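Local coordinates for antibiotic resistance protein (Deinococcus radiodurans, PDB 2VLI), which probably confers resistance to tunicamycin, acting as a phosphotransferase of the P-loop NTPase clan that may phosphorylate the antibiotic, at residues A[40-43]-A[44-47]; A[143-146]-A[147-150]; A[91-94]-A[95-99]; A[162-165]-A[166-170]. All blocks are in the same frame, centred on the assembly; numbering follows the deposited sequence.

Contact 1 (A[40-43]-A[44-47]); sequences MGQA and LRKL
Leu-44 N donates to Met-40 O at 3.0 Å and Arg-45 N to Gly-41 O at 3.0 Å, both nearly straight i to i+4 bonds in the C-terminal part of alpha-helix 38-46 of this P-loop NTPase fold. The next two rungs are slacker. Lys-46 N reaches Gln-42 O in a weak bond, and so does Leu-47 N to Ala-43 O, where the N-H...O angle has fallen to 128°.

On the solvent side, Gln-42 and Arg-45 bring their polar ends together, with OE1 of Gln-42 2.6 Å from NH1 of Arg-45 and the amide and guanidinium planes 29° apart. Arg-45 manages this with its CG between the backbone N and the carbonyl carbon (chi1 85°), which sets that methylene 3.2 Å from Gln-42 O. A bend in the Gln-42 chain brings OE1 round to the guanidinium. Lys-46 is stretched out instead, and its CG passes 3.3 Å from the same Gln-42 O. Arginine and lysine suit these exposed positions because their methylenes can pack beside Gln-42 O while their charged ends stay at the surface of the helix.

The other face is apolar and packs on helix 61-75, where Leu-44 meets Trp-61 and Leu-64, and Met-40, present as selenomethionine, meets Met-65 and Ala-68. Long, unbranched Met-40 and branched Leu-44, one turn apart, also touch each other along this face: CD1 of Leu-44 rests 3.8 Å from CG of Met-40.

Contact 2 (A[143-146]-A[147-150]); sequences RGEQ and FQTH. With CD (cadmium ion), chain C.
Glu-145 and His-150 chelate a cadmium ion across a tight local turn in the loop between helix 132-142 and strand 150-152. The Glu-145 carboxylate grips the metal with both oxygens, OE2 at 2.3 Å and OE1 at 2.6 Å from the cadmium ion. His-150 supplies ND1, also 2.3 Å from the cadmium ion, and one further ligand atom comes from outside residues 143-150. OE2 of Glu-145 lies at the edge of the imidazole, near its plane, and the carboxylate stands nearly perpendicular (84°) to the ring. The other ring nitrogen, NE2, bonds to Leu-142 O, and together with the metal bond this helps hold the ring's rotation.

The chain has 3-10 geometry at residues 145-147. Phe-147 N bonds to Gly-144 O and Gln-148 N to Glu-145 O, three residues back in each case, and after a cis peptide before Thr-149 the chain enters the edge strand of the parallel P-loop sheet at His-150. Gln-148 is a second-shell partner: its NE2 donates at 2.7 Å to the anti lone pair of Glu-145 OE1, which lies almost in the Gln-148 amide plane. With CG between the backbone N and the carbonyl carbon (chi1 71°), Gln-148 turns back over Glu-145.

One water bridges the bend, donating to Gln-146 O at 2.9 Å and to Gln-148 O at 2.7 Å. Inward, the Gln-146 amide lies obliquely against the buried Phe-147 ring, while its NE2 bonds to Thr-89 OG1.

Contact 3 (A[91-94]-A[95-99]); sequences RHRR and LMSGL
Arg-91 to Leu-99 form unbroken alpha-helix, with Leu-95 N bonded to Arg-91 O at 3.0 Å, Met-96 N to His-92 O at 2.9 Å and Gly-98 N to Arg-94 O at 2.8 Å.

His-92 and Met-96, the latter present as selenomethionine, form the main side-chain pair. The His-92 ring turns one face toward the next turn, where CG of Met-96 sits 3.9 Å from the ring centroid and 24° off the normal, a CH-pi contact. The selenium comes in more obliquely, 4.6 Å from the same His-92 centroid. A flexible chain suits this place: bent at chi2 and chi3, it lays CG of Met-96 over one face of the imidazole and brings CE near CE1 of His-92.

Arg-93 O takes two donors from one residue: Ser-97 N at 2.8 Å and Ser-97 OG at 3.0 Å. The serine OG folds back with chi1 at 52°, and its bond to Arg-93 O gives the hydroxyl a partner within its own helix. The Arg-93 side chain points out instead, and its NE makes a salt bridge with Asp-137 of the second subunit.

Leu-95 and Leu-99 are buried and pack on helix 61-75 through Met-65, Leu-66 and Leu-69. The His-92 ring meets Phe-147 with planes about 50° apart, and Leu-95 and Met-96 also touch Trp-9 of the central strand 7-11, joining helix 89-101 to the sheet.

Contact 4 (A[162-165]-A[166-170]); sequences AEQI and AAQVG
Ile-165 and Val-169 lie on the packed side of the last two turns of helix 158-169, which finishes in a Schellman motif at Gly-170. The helix covers one flank of the parallel sheet of the P-loop fold: Ile-165 and Val-169 press on Phe-109 of strand 107-112, and Ala-162 sits against Thr-24 and Leu-25 of helix 20-28. Alanines at 162 and 166 let neighbouring parts come close, and their backbones are joined by Ala-166 N to Ala-162 O at 2.9 Å. Ala-167 N to Glu-163 O, also 2.9 Å, continues the regular ladder.

The more exposed side is looser and polar. NE2 of Gln-164 donates to OE1 of Gln-168 at 3.1 Å, meeting a lone pair in the carbonyl plane, with an N-H...O angle of 166°. The two amides are turned 75° against each other, and a bend in the Gln-164 chain brings its amide to the extended Gln-168. Glutamine suits both places, since its amide can donate and accept; the Gln-168 side chain still touches Phe-109 and Thr-149. Glu-163, off this pair, sends OE2 to a salt bridge with Arg-28.

Gly-170 has a positive phi of 84°, which favours glycine, and its N makes weak bonds to Ala-166 O and Ala-167 O. Just before it, Val-169 N bonds to Ile-165 O at 3.1 Å, and CG1 and CG2 of Val-169 both lie 3.5 Å from that Ile-165 O.

In the fold
Contact 2 is the meeting place of the set: it touches contact 3 on one side, with Gln-146 O 3.0 Å from NE2 of His-92, and contact 4 on the other, where CG2 of Thr-149 lies 3.7 Å from NE2 of Gln-168. Its cadmium ion is about 11 Å from the His-92 side chain and about 10 Å from that of Gln-168. Contact 1 stands apart, across the centre of the chain from contacts 2 and 4, with centres about 29 and 33 Å away; contact 3 comes nearer, at about 10 Å between nearest atoms. Contacts 1 and 3 share helix 61-75 as a packing surface, whereas contacts 2 and 4 both lean on strand 107-112.

Contact 1 (A[40-43]-A[44-47])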
HETATM    1  N   MSE A  40      -0.842  -3.538  23.214  1.00 22.13           N
HETATM    2  CA  MSE A  40       0.307  -4.432  23.027  1.00 21.22           C
HETATM    3  C   MSE A  40       1.478  -3.639  22.483  1.00 22.26           C
HETATM    4  O   MSE A  40       2.646  -3.914  22.819  1.00 22.71           O
HETATM    5  CB  MSE A  40      -0.017  -5.579  22.092  1.00 20.44           C
HETATM    6  CG  MSE A  40       1.158  -6.540  21.949  1.00 18.67           C
HETATM    7 SE   MSE A  40       1.656  -7.415  23.722  1.00 22.12          SE
HETATM    8  CE  MSE A  40       0.064  -8.457  23.911  1.00 17.62           C
ATOM      9  N   GLY A  41       1.192  -2.655  21.627  1.00 22.29           N
ATOM     10  CA  GLY A  41       2.235  -1.791  21.168  1.00 21.76           C
ATOM     11  C   GLY A  41       2.882  -1.018  22.296  1.00 21.91           C
ATOM     12  O   GLY A  41       4.076  -0.866  22.325  1.00 22.68           O
ATOM     13  N   GLN A  42       2.102  -0.494  23.226  1.00 22.24           N
ATOM     14  CA  GLN A  42       2.690   0.294  24.312  1.00 23.81           C
ATOM     15  C   GLN A  42       3.590  -0.528  25.255  1.00 23.77           C
ATOM     16  O   GLN A  42       4.588  -0.029  25.773  1.00 24.88           O
ATOM     17  CB  GLN A  42       1.591   0.994  25.080  1.00 24.35           C
ATOM     18  CG  GLN A  42       0.861   1.982  24.154  1.00 30.55           C
ATOM     19  CD  GLN A  42       1.794   3.088  23.603  1.00 37.12           C
ATOM     20  OE1 GLN A  42       2.359   3.858  24.383  1.00 42.49           O
ATOM     21  NE2 GLN A  42       1.955   3.156  22.273  1.00 37.03           N
ATOM     22  N   ALA A  43       3.215  -1.781  25.454  1.00 21.82           N
ATOM     23  CA  ALA A  43       3.970  -2.740  26.259  1.00 21.00           C
ATOM     24  C   ALA A  43       5.267  -3.002  25.561  1.00 20.21           C
ATOM     25  O   ALA A  43       6.351  -2.878  26.147  1.00 18.46           O
ATOM     26  CB  ALA A  43       3.176  -4.038  26.406  1.00 19.96           C
ATOM     27  N   LEU A  44       5.199  -3.296  24.270  1.00 20.27           N
ATOM     28  CA  LEU A  44       6.435  -3.594  23.562  1.00 21.29           C
ATOM     29  C   LEU A  44       7.433  -2.419  23.444  1.00 22.77           C
ATOM     30  O   LEU A  44       8.669  -2.602  23.469  1.00 23.22           O
ATOM     31  CB  LEU A  44       6.101  -4.167  22.202  1.00 21.48           C
ATOM     32  CG  LEU A  44       5.441  -5.545  22.257  1.00 21.57           C
ATOM     33  CD1 LEU A  44       4.728  -5.762  20.911  1.00 21.00           C
ATOM     34  CD2 LEU A  44       6.448  -6.702  22.554  1.00 21.37           C
ATOM     35  N   ARG A  45       6.924  -1.217  23.290  1.00 24.28           N
ATOM     36  CA  ARG A  45       7.807  -0.072  23.255  1.00 25.72           C
ATOM     37  C   ARG A  45       8.579   0.066  24.589  1.00 25.54           C
ATOM     38  O   ARG A  45       9.763   0.303  24.568  1.00 25.84           O
ATOM     39  CB  ARG A  45       7.064   1.204  22.861  1.00 26.74           C
ATOM     40  CG  ARG A  45       6.345   1.979  23.944  1.00 32.83           C
ATOM     41  CD  ARG A  45       6.041   3.437  23.494  1.00 39.15           C
ATOM     42  NE  ARG A  45       6.404   4.355  24.561  1.00 46.14           N
ATOM     43  CZ  ARG A  45       5.692   4.560  25.667  1.00 51.59           C
ATOM     44  NH1 ARG A  45       4.537   3.934  25.843  1.00 54.70           N
ATOM     45  NH2 ARG A  45       6.134   5.401  26.603  1.00 54.02           N
ATOM     46  N   LYS A  46       7.915  -0.129  25.728  1.00 24.60           N
ATOM     47  CA  LYS A  46       8.558  -0.043  27.056  1.00 25.22           C
ATOM     48  C   LYS A  46       9.530  -1.185  27.419  1.00 24.27           C
ATOM     49  O   LYS A  46      10.378  -1.050  28.292  1.00 23.85           O
ATOM     50  CB  LYS A  46       7.460   0.028  28.090  1.00 25.73           C
ATOM     51  CG  LYS A  46       6.653   1.332  27.959  1.00 28.07           C
ATOM     52  CD  LYS A  46       5.539   1.369  28.961  1.00 33.81           C
ATOM     53  CE  LYS A  46       4.545   2.474  28.634  1.00 38.29           C
ATOM     54  NZ  LYS A  46       3.331   2.487  29.528  1.00 41.08           N
ATOM     55  N   LEU A  47       9.385  -2.305  26.744  1.00 23.55           N
ATOM     56  CA  LEU A  47      10.153  -3.525  27.008  1.00 22.84           C
ATOM     57  C   LEU A  47      11.309  -3.721  26.038  1.00 23.89           C
ATOM     58  O   LEU A  47      11.995  -4.737  26.099  1.00 24.90           O
ATOM     59  CB  LEU A  47       9.212  -4.734  26.874  1.00 21.64           C
ATOM     60  CG  LEU A  47       8.169  -4.980  27.958  1.00 20.81           C
ATOM     61  CD1 LEU A  47       7.323  -6.197  27.608  1.00 19.15           C
ATOM     62  CD2 LEU A  47       8.830  -5.186  29.347  1.00 20.93           C
TER

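Contact 2 (A[143-146]-A[147-150])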
ATOM      1  N   ARG A 143      -8.856   1.907  -0.473  1.00 14.98           N
ATOM      2  CA  ARG A 143      -9.835   1.530  -1.477  1.00 14.61           C
ATOM      3  C   ARG A 143      -9.390   0.340  -2.343  1.00 14.76           C
ATOM      4  O   ARG A 143     -10.189  -0.158  -3.119  1.00 14.65           O
ATOM      5  CB  ARG A 143     -10.140   2.676  -2.383  1.00 13.57           C
ATOM      6  CG  ARG A 143     -11.013   3.784  -1.780  1.00 13.23           C
ATOM      7  CD  ARG A 143     -11.031   4.920  -2.768  1.00 13.89           C
ATOM      8  NE  ARG A 143     -11.826   6.048  -2.283  1.00 11.69           N
ATOM      9  CZ  ARG A 143     -13.145   6.154  -2.405  1.00 17.54           C
ATOM     10  NH1 ARG A 143     -13.850   5.239  -3.042  1.00 18.17           N
ATOM     11  NH2 ARG A 143     -13.783   7.210  -1.885  1.00 22.84           N
ATOM     12  N   GLY A 144      -8.155  -0.129  -2.174  1.00 14.24           N
ATOM     13  CA  GLY A 144      -7.676  -1.328  -2.879  1.00 15.13           C
ATOM     14  C   GLY A 144      -8.440  -2.549  -2.409  1.00 15.05           C
ATOM     15  O   GLY A 144      -8.793  -2.642  -1.233  1.00 15.42           O
ATOM     16  N   GLU A 145      -8.645  -3.530  -3.289  1.00 14.32           N
ATOM     17  CA  GLU A 145      -9.322  -4.740  -2.879  1.00 13.47           C
ATOM     18  C   GLU A 145      -8.560  -5.618  -1.891  1.00 13.75           C
ATOM     19  O   GLU A 145      -9.167  -6.467  -1.296  1.00 15.12           O
ATOM     20  CB  GLU A 145      -9.935  -5.506  -4.043  1.00 14.69           C
ATOM     21  CG  GLU A 145     -11.011  -4.749  -4.719  1.00 14.66           C
ATOM     22  CD  GLU A 145     -12.158  -4.320  -3.771  1.00 14.23           C
ATOM     23  OE1 GLU A 145     -12.635  -5.072  -2.957  1.00 13.16           O
ATOM     24  OE2 GLU A 145     -12.627  -3.233  -3.932  1.00 14.42           O
ATOM     25  N   GLN A 146      -7.254  -5.415  -1.691  1.00 13.78           N
ATOM     26  CA  GLN A 146      -6.524  -6.145  -0.625  1.00 13.25           C
ATOM     27  C   GLN A 146      -7.098  -5.773   0.790  1.00 14.01           C
ATOM     28  O   GLN A 146      -6.925  -6.472   1.787  1.00 11.51           O
ATOM     29  CB  GLN A 146      -5.035  -5.804  -0.681  1.00 14.24           C
ATOM     30  CG  GLN A 146      -4.554  -4.386  -0.210  1.00 13.35           C
ATOM     31  CD  GLN A 146      -4.680  -3.307  -1.257  1.00 16.62           C
ATOM     32  OE1 GLN A 146      -5.428  -3.461  -2.217  1.00 16.94           O
ATOM     33  NE2 GLN A 146      -3.937  -2.190  -1.082  1.00 16.33           N
ATOM     34  N   PHE A 147      -7.846  -4.692   0.826  1.00 14.18           N
ATOM     35  CA  PHE A 147      -8.490  -4.212   2.096  1.00 13.74           C
ATOM     36  C   PHE A 147     -10.015  -4.550   2.235  1.00 16.78           C
ATOM     37  O   PHE A 147     -10.644  -4.138   3.183  1.00 17.50           O
ATOM     38  CB  PHE A 147      -8.235  -2.700   2.235  1.00 15.21           C
ATOM     39  CG  PHE A 147      -6.888  -2.362   2.763  1.00 14.65           C
ATOM     40  CD1 PHE A 147      -6.526  -2.721   4.051  1.00 15.68           C
ATOM     41  CD2 PHE A 147      -5.976  -1.659   1.988  1.00 13.89           C
ATOM     42  CE1 PHE A 147      -5.238  -2.446   4.501  1.00 13.95           C
ATOM     43  CE2 PHE A 147      -4.727  -1.341   2.453  1.00 12.15           C
ATOM     44  CZ  PHE A 147      -4.356  -1.746   3.726  1.00 14.68           C
ATOM     45  N   GLN A 148     -10.601  -5.360   1.338  1.00 17.11           N
ATOM     46  CA  GLN A 148     -12.011  -5.735   1.456  1.00 16.74           C
ATOM     47  C   GLN A 148     -12.258  -6.520   2.772  1.00 16.93           C
ATOM     48  O   GLN A 148     -11.340  -7.163   3.292  1.00 17.80           O
ATOM     49  CB  GLN A 148     -12.491  -6.441   0.177  1.00 17.98           C
ATOM     50  CG  GLN A 148     -11.929  -7.808   0.008  1.00 16.67           C
ATOM     51  CD  GLN A 148     -12.136  -8.496  -1.378  1.00 16.18           C
ATOM     52  OE1 GLN A 148     -12.041  -9.708  -1.424  1.00 16.90           O
ATOM     53  NE2 GLN A 148     -12.406  -7.749  -2.468  1.00 11.70           N
ATOM     54  N   THR A 149     -13.428  -6.435   3.401  1.00 16.25           N
ATOM     55  CA  THR A 149     -14.646  -5.782   2.902  1.00 16.42           C
ATOM     56  C   THR A 149     -14.655  -4.281   3.165  1.00 16.49           C
ATOM     57  O   THR A 149     -14.387  -3.848   4.256  1.00 15.73           O
ATOM     58  CB  THR A 149     -15.836  -6.440   3.616  1.00 16.80           C
ATOM     59  OG1 THR A 149     -15.896  -7.804   3.182  1.00 18.49           O
ATOM     60  CG2 THR A 149     -17.197  -5.686   3.354  1.00 18.72           C
ATOM     61  N   HIS A 150     -14.945  -3.504   2.140  1.00 15.91           N
ATOM     62  CA  HIS A 150     -15.074  -2.079   2.210  1.00 15.44           C
ATOM     63  C   HIS A 150     -16.442  -1.662   2.718  1.00 16.68           C
ATOM     64  O   HIS A 150     -17.449  -2.234   2.347  1.00 15.92           O
ATOM     65  CB  HIS A 150     -14.841  -1.474   0.812  1.00 17.33           C
ATOM     66  CG  HIS A 150     -13.430  -1.600   0.312  1.00 17.57           C
ATOM     67  ND1 HIS A 150     -13.091  -2.282  -0.837  1.00 13.78           N
ATOM     68  CD2 HIS A 150     -12.262  -1.171   0.844  1.00 16.55           C
ATOM     69  CE1 HIS A 150     -11.783  -2.217  -1.016  1.00 14.76           C
ATOM     70  NE2 HIS A 150     -11.247  -1.571  -0.002  1.00  9.07           N
TER
HETATM   71 CD    CD C1177     -14.440  -3.272  -2.476  1.00 14.39          CD
HETATM   72  O   HOH W   1      -8.867  -8.212   3.121  1.00 25.55           O

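Contact 3 (A[91-94]-A[95-99])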
ATOM      1  N   ARG A  91       1.678  -5.408   6.101  1.00 24.44           N
ATOM      2  CA  ARG A  91       1.230  -5.618   7.504  1.00 24.89           C
ATOM      3  C   ARG A  91      -0.213  -6.162   7.527  1.00 23.10           C
ATOM      4  O   ARG A  91      -0.509  -7.053   8.290  1.00 22.65           O
ATOM      5  CB  ARG A  91       1.320  -4.359   8.380  1.00 25.16           C
ATOM      6  CG  ARG A  91       2.709  -4.118   9.074  1.00 30.20           C
ATOM      7  CD  ARG A  91       2.694  -2.995  10.154  1.00 29.98           C
ATOM      8  NE  ARG A  91       2.121  -1.794   9.568  1.00 38.68           N
ATOM      9  CZ  ARG A  91       1.471  -0.786  10.184  1.00 39.15           C
ATOM     10  NH1 ARG A  91       1.285  -0.721  11.500  1.00 39.28           N
ATOM     11  NH2 ARG A  91       0.974   0.187   9.422  1.00 41.48           N
ATOM     12  N   HIS A  92      -1.089  -5.646   6.656  1.00 21.74           N
ATOM     13  CA  HIS A  92      -2.459  -6.170   6.552  1.00 21.11           C
ATOM     14  C   HIS A  92      -2.459  -7.670   6.236  1.00 21.12           C
ATOM     15  O   HIS A  92      -3.192  -8.443   6.842  1.00 19.67           O
ATOM     16  CB  HIS A  92      -3.269  -5.385   5.495  1.00 20.76           C
ATOM     17  CG  HIS A  92      -4.678  -5.864   5.334  1.00 21.72           C
ATOM     18  ND1 HIS A  92      -5.668  -5.608   6.271  1.00 22.03           N
ATOM     19  CD2 HIS A  92      -5.256  -6.613   4.362  1.00 21.47           C
ATOM     20  CE1 HIS A  92      -6.796  -6.183   5.871  1.00 20.20           C
ATOM     21  NE2 HIS A  92      -6.577  -6.792   4.715  1.00 22.43           N
ATOM     22  N   ARG A  93      -1.634  -8.091   5.279  1.00 21.62           N
ATOM     23  CA  ARG A  93      -1.638  -9.487   4.907  1.00 23.23           C
ATOM     24  C   ARG A  93      -1.152 -10.348   6.051  1.00 22.79           C
ATOM     25  O   ARG A  93      -1.659 -11.413   6.282  1.00 24.23           O
ATOM     26  CB  ARG A  93      -0.803  -9.750   3.635  1.00 24.24           C
ATOM     27  CG  ARG A  93      -0.734 -11.245   3.259  1.00 28.86           C
ATOM     28  CD  ARG A  93      -2.063 -12.059   3.384  1.00 35.84           C
ATOM     29  NE  ARG A  93      -3.061 -11.821   2.330  1.00 41.33           N
ATOM     30  CZ  ARG A  93      -3.229 -12.579   1.247  1.00 41.70           C
ATOM     31  NH1 ARG A  93      -2.440 -13.633   1.035  1.00 45.22           N
ATOM     32  NH2 ARG A  93      -4.193 -12.277   0.368  1.00 42.32           N
ATOM     33  N   ARG A  94      -0.129  -9.859   6.734  1.00 24.94           N
ATOM     34  CA  ARG A  94       0.528 -10.548   7.852  1.00 25.13           C
ATOM     35  C   ARG A  94      -0.494 -10.821   8.952  1.00 23.10           C
ATOM     36  O   ARG A  94      -0.596 -11.942   9.460  1.00 23.20           O
ATOM     37  CB  ARG A  94       1.698  -9.708   8.380  1.00 25.34           C
ATOM     38  CG  ARG A  94       3.028  -9.891   7.577  1.00 30.97           C
ATOM     39  CD  ARG A  94       4.307  -9.577   8.436  1.00 36.59           C
ATOM     40  NE  ARG A  94       4.554  -8.132   8.576  1.00 40.51           N
ATOM     41  CZ  ARG A  94       5.067  -7.345   7.627  1.00 43.79           C
ATOM     42  NH1 ARG A  94       5.414  -7.840   6.438  1.00 44.22           N
ATOM     43  NH2 ARG A  94       5.218  -6.033   7.861  1.00 45.94           N
ATOM     44  N   LEU A  95      -1.251  -9.774   9.271  1.00 21.26           N
ATOM     45  CA  LEU A  95      -2.366  -9.856  10.171  1.00 20.08           C
ATOM     46  C   LEU A  95      -3.434 -10.826   9.721  1.00 19.66           C
ATOM     47  O   LEU A  95      -3.876 -11.637  10.490  1.00 18.33           O
ATOM     48  CB  LEU A  95      -2.955  -8.453  10.396  1.00 18.91           C
ATOM     49  CG  LEU A  95      -2.208  -7.452  11.287  1.00 20.31           C
ATOM     50  CD1 LEU A  95      -2.699  -5.996  11.051  1.00 18.39           C
ATOM     51  CD2 LEU A  95      -2.390  -7.792  12.793  1.00 19.38           C
HETATM   52  N   MSE A  96      -3.828 -10.768   8.438  1.00 21.72           N
HETATM   53  CA  MSE A  96      -4.854 -11.634   7.954  1.00 22.06           C
HETATM   54  C   MSE A  96      -4.374 -13.083   7.995  1.00 23.08           C
HETATM   55  O   MSE A  96      -5.104 -13.924   8.431  1.00 22.97           O
HETATM   56  CB  MSE A  96      -5.348 -11.218   6.530  1.00 23.31           C
HETATM   57  CG  MSE A  96      -6.180  -9.938   6.426  1.00 21.27           C
HETATM   58 SE   MSE A  96      -7.748  -9.676   7.597  1.00 26.78          SE
HETATM   59  CE  MSE A  96      -6.876  -8.553   8.992  1.00 20.64           C
ATOM     60  N   SER A  97      -3.156 -13.390   7.538  1.00 25.41           N
ATOM     61  CA  SER A  97      -2.703 -14.791   7.604  1.00 26.06           C
ATOM     62  C   SER A  97      -2.430 -15.287   9.058  1.00 25.30           C
ATOM     63  O   SER A  97      -2.663 -16.463   9.393  1.00 25.25           O
ATOM     64  CB  SER A  97      -1.498 -15.004   6.688  1.00 27.30           C
ATOM     65  OG  SER A  97      -0.489 -14.049   6.945  1.00 31.63           O
ATOM     66  N   GLY A  98      -1.968 -14.384   9.924  1.00 24.26           N
ATOM     67  CA  GLY A  98      -1.880 -14.685  11.354  1.00 23.61           C
ATOM     68  C   GLY A  98      -3.180 -15.083  12.004  1.00 23.00           C
ATOM     69  O   GLY A  98      -3.200 -16.022  12.776  1.00 23.28           O
ATOM     70  N   LEU A  99      -4.277 -14.385  11.700  1.00 22.44           N
ATOM     71  CA  LEU A  99      -5.589 -14.765  12.210  1.00 22.78           C
ATOM     72  C   LEU A  99      -5.956 -16.184  11.766  1.00 25.37           C
ATOM     73  O   LEU A  99      -6.372 -17.027  12.567  1.00 25.76           O
ATOM     74  CB  LEU A  99      -6.686 -13.809  11.729  1.00 22.23           C
ATOM     75  CG  LEU A  99      -6.634 -12.427  12.370  1.00 19.65           C
ATOM     76  CD1 LEU A  99      -7.456 -11.518  11.564  1.00 16.38           C
ATOM     77  CD2 LEU A  99      -7.082 -12.486  13.825  1.00 17.38           C
TER

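Contact 4 (A[162-165]-A[166-170])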
ATOM      1  N   ALA A 162     -22.342   1.796  12.267  1.00 22.97           N
ATOM      2  CA  ALA A 162     -22.447   0.705  13.198  1.00 22.82           C
ATOM      3  C   ALA A 162     -23.555  -0.227  12.761  1.00 23.46           C
ATOM      4  O   ALA A 162     -23.381  -1.439  12.730  1.00 22.66           O
ATOM      5  CB  ALA A 162     -22.660   1.248  14.660  1.00 22.03           C
ATOM      6  N   GLU A 163     -24.681   0.356  12.350  1.00 23.71           N
ATOM      7  CA  GLU A 163     -25.853  -0.407  11.955  1.00 24.54           C
ATOM      8  C   GLU A 163     -25.598  -1.248  10.684  1.00 24.60           C
ATOM      9  O   GLU A 163     -25.996  -2.397  10.606  1.00 25.30           O
ATOM     10  CB  GLU A 163     -27.053   0.558  11.742  1.00 25.08           C
ATOM     11  CG  GLU A 163     -27.701   0.952  13.096  1.00 28.51           C
ATOM     12  CD  GLU A 163     -28.595   2.205  13.070  1.00 31.90           C
ATOM     13  OE1 GLU A 163     -28.748   2.864  12.010  1.00 35.52           O
ATOM     14  OE2 GLU A 163     -29.133   2.537  14.152  1.00 32.91           O
ATOM     15  N   GLN A 164     -24.909  -0.633   9.733  1.00 25.01           N
ATOM     16  CA  GLN A 164     -24.468  -1.237   8.480  1.00 26.84           C
ATOM     17  C   GLN A 164     -23.535  -2.419   8.733  1.00 25.59           C
ATOM     18  O   GLN A 164     -23.694  -3.484   8.157  1.00 25.86           O
ATOM     19  CB  GLN A 164     -23.739  -0.149   7.679  1.00 28.07           C
ATOM     20  CG  GLN A 164     -23.348  -0.520   6.256  1.00 31.91           C
ATOM     21  CD  GLN A 164     -24.506  -1.025   5.506  1.00 37.10           C
ATOM     22  OE1 GLN A 164     -25.595  -0.459   5.592  1.00 40.84           O
ATOM     23  NE2 GLN A 164     -24.314  -2.113   4.770  1.00 42.00           N
ATOM     24  N   ILE A 165     -22.583  -2.231   9.643  1.00 25.36           N
ATOM     25  CA  ILE A 165     -21.645  -3.288  10.004  1.00 24.65           C
ATOM     26  C   ILE A 165     -22.367  -4.415  10.689  1.00 24.39           C
ATOM     27  O   ILE A 165     -22.200  -5.587  10.329  1.00 23.90           O
ATOM     28  CB  ILE A 165     -20.517  -2.755  10.878  1.00 24.87           C
ATOM     29  CG1 ILE A 165     -19.630  -1.828  10.049  1.00 24.23           C
ATOM     30  CG2 ILE A 165     -19.727  -3.938  11.489  1.00 24.12           C
ATOM     31  CD1 ILE A 165     -18.582  -1.084  10.791  1.00 23.93           C
ATOM     32  N   ALA A 166     -23.221  -4.087  11.652  1.00 24.79           N
ATOM     33  CA  ALA A 166     -24.015  -5.136  12.276  1.00 25.44           C
ATOM     34  C   ALA A 166     -24.881  -5.920  11.279  1.00 26.02           C
ATOM     35  O   ALA A 166     -24.964  -7.126  11.382  1.00 26.16           O
ATOM     36  CB  ALA A 166     -24.872  -4.584  13.422  1.00 24.83           C
ATOM     37  N   ALA A 167     -25.551  -5.243  10.349  1.00 27.59           N
ATOM     38  CA  ALA A 167     -26.367  -5.928   9.313  1.00 29.25           C
ATOM     39  C   ALA A 167     -25.537  -6.893   8.473  1.00 29.92           C
ATOM     40  O   ALA A 167     -25.953  -8.009   8.188  1.00 30.63           O
ATOM     41  CB  ALA A 167     -27.085  -4.884   8.368  1.00 28.33           C
ATOM     42  N   GLN A 168     -24.350  -6.452   8.071  1.00 30.91           N
ATOM     43  CA  GLN A 168     -23.492  -7.289   7.241  1.00 31.31           C
ATOM     44  C   GLN A 168     -23.109  -8.559   7.986  1.00 32.36           C
ATOM     45  O   GLN A 168     -23.162  -9.637   7.409  1.00 32.03           O
ATOM     46  CB  GLN A 168     -22.283  -6.497   6.729  1.00 31.59           C
ATOM     47  CG  GLN A 168     -22.725  -5.413   5.778  1.00 31.95           C
ATOM     48  CD  GLN A 168     -21.675  -4.908   4.771  1.00 32.39           C
ATOM     49  OE1 GLN A 168     -21.753  -3.765   4.342  1.00 33.81           O
ATOM     50  NE2 GLN A 168     -20.772  -5.781   4.328  1.00 33.90           N
ATOM     51  N   VAL A 169     -22.808  -8.450   9.280  1.00 33.00           N
ATOM     52  CA  VAL A 169     -22.368  -9.636  10.040  1.00 33.98           C
ATOM     53  C   VAL A 169     -23.515 -10.476  10.657  1.00 34.72           C
ATOM     54  O   VAL A 169     -23.270 -11.516  11.262  1.00 35.34           O
ATOM     55  CB  VAL A 169     -21.335  -9.248  11.121  1.00 33.68           C
ATOM     56  CG1 VAL A 169     -20.214  -8.420  10.489  1.00 33.26           C
ATOM     57  CG2 VAL A 169     -21.956  -8.473  12.220  1.00 33.01           C
ATOM     58  N   GLY A 170     -24.753 -10.018  10.519  1.00 35.68           N
ATOM     59  CA  GLY A 170     -25.917 -10.803  10.969  1.00 36.58           C
ATOM     60  C   GLY A 170     -26.232 -10.647  12.450  1.00 37.06           C
ATOM     61  O   GLY A 170     -26.787 -11.547  13.062  1.00 37.27           O
TER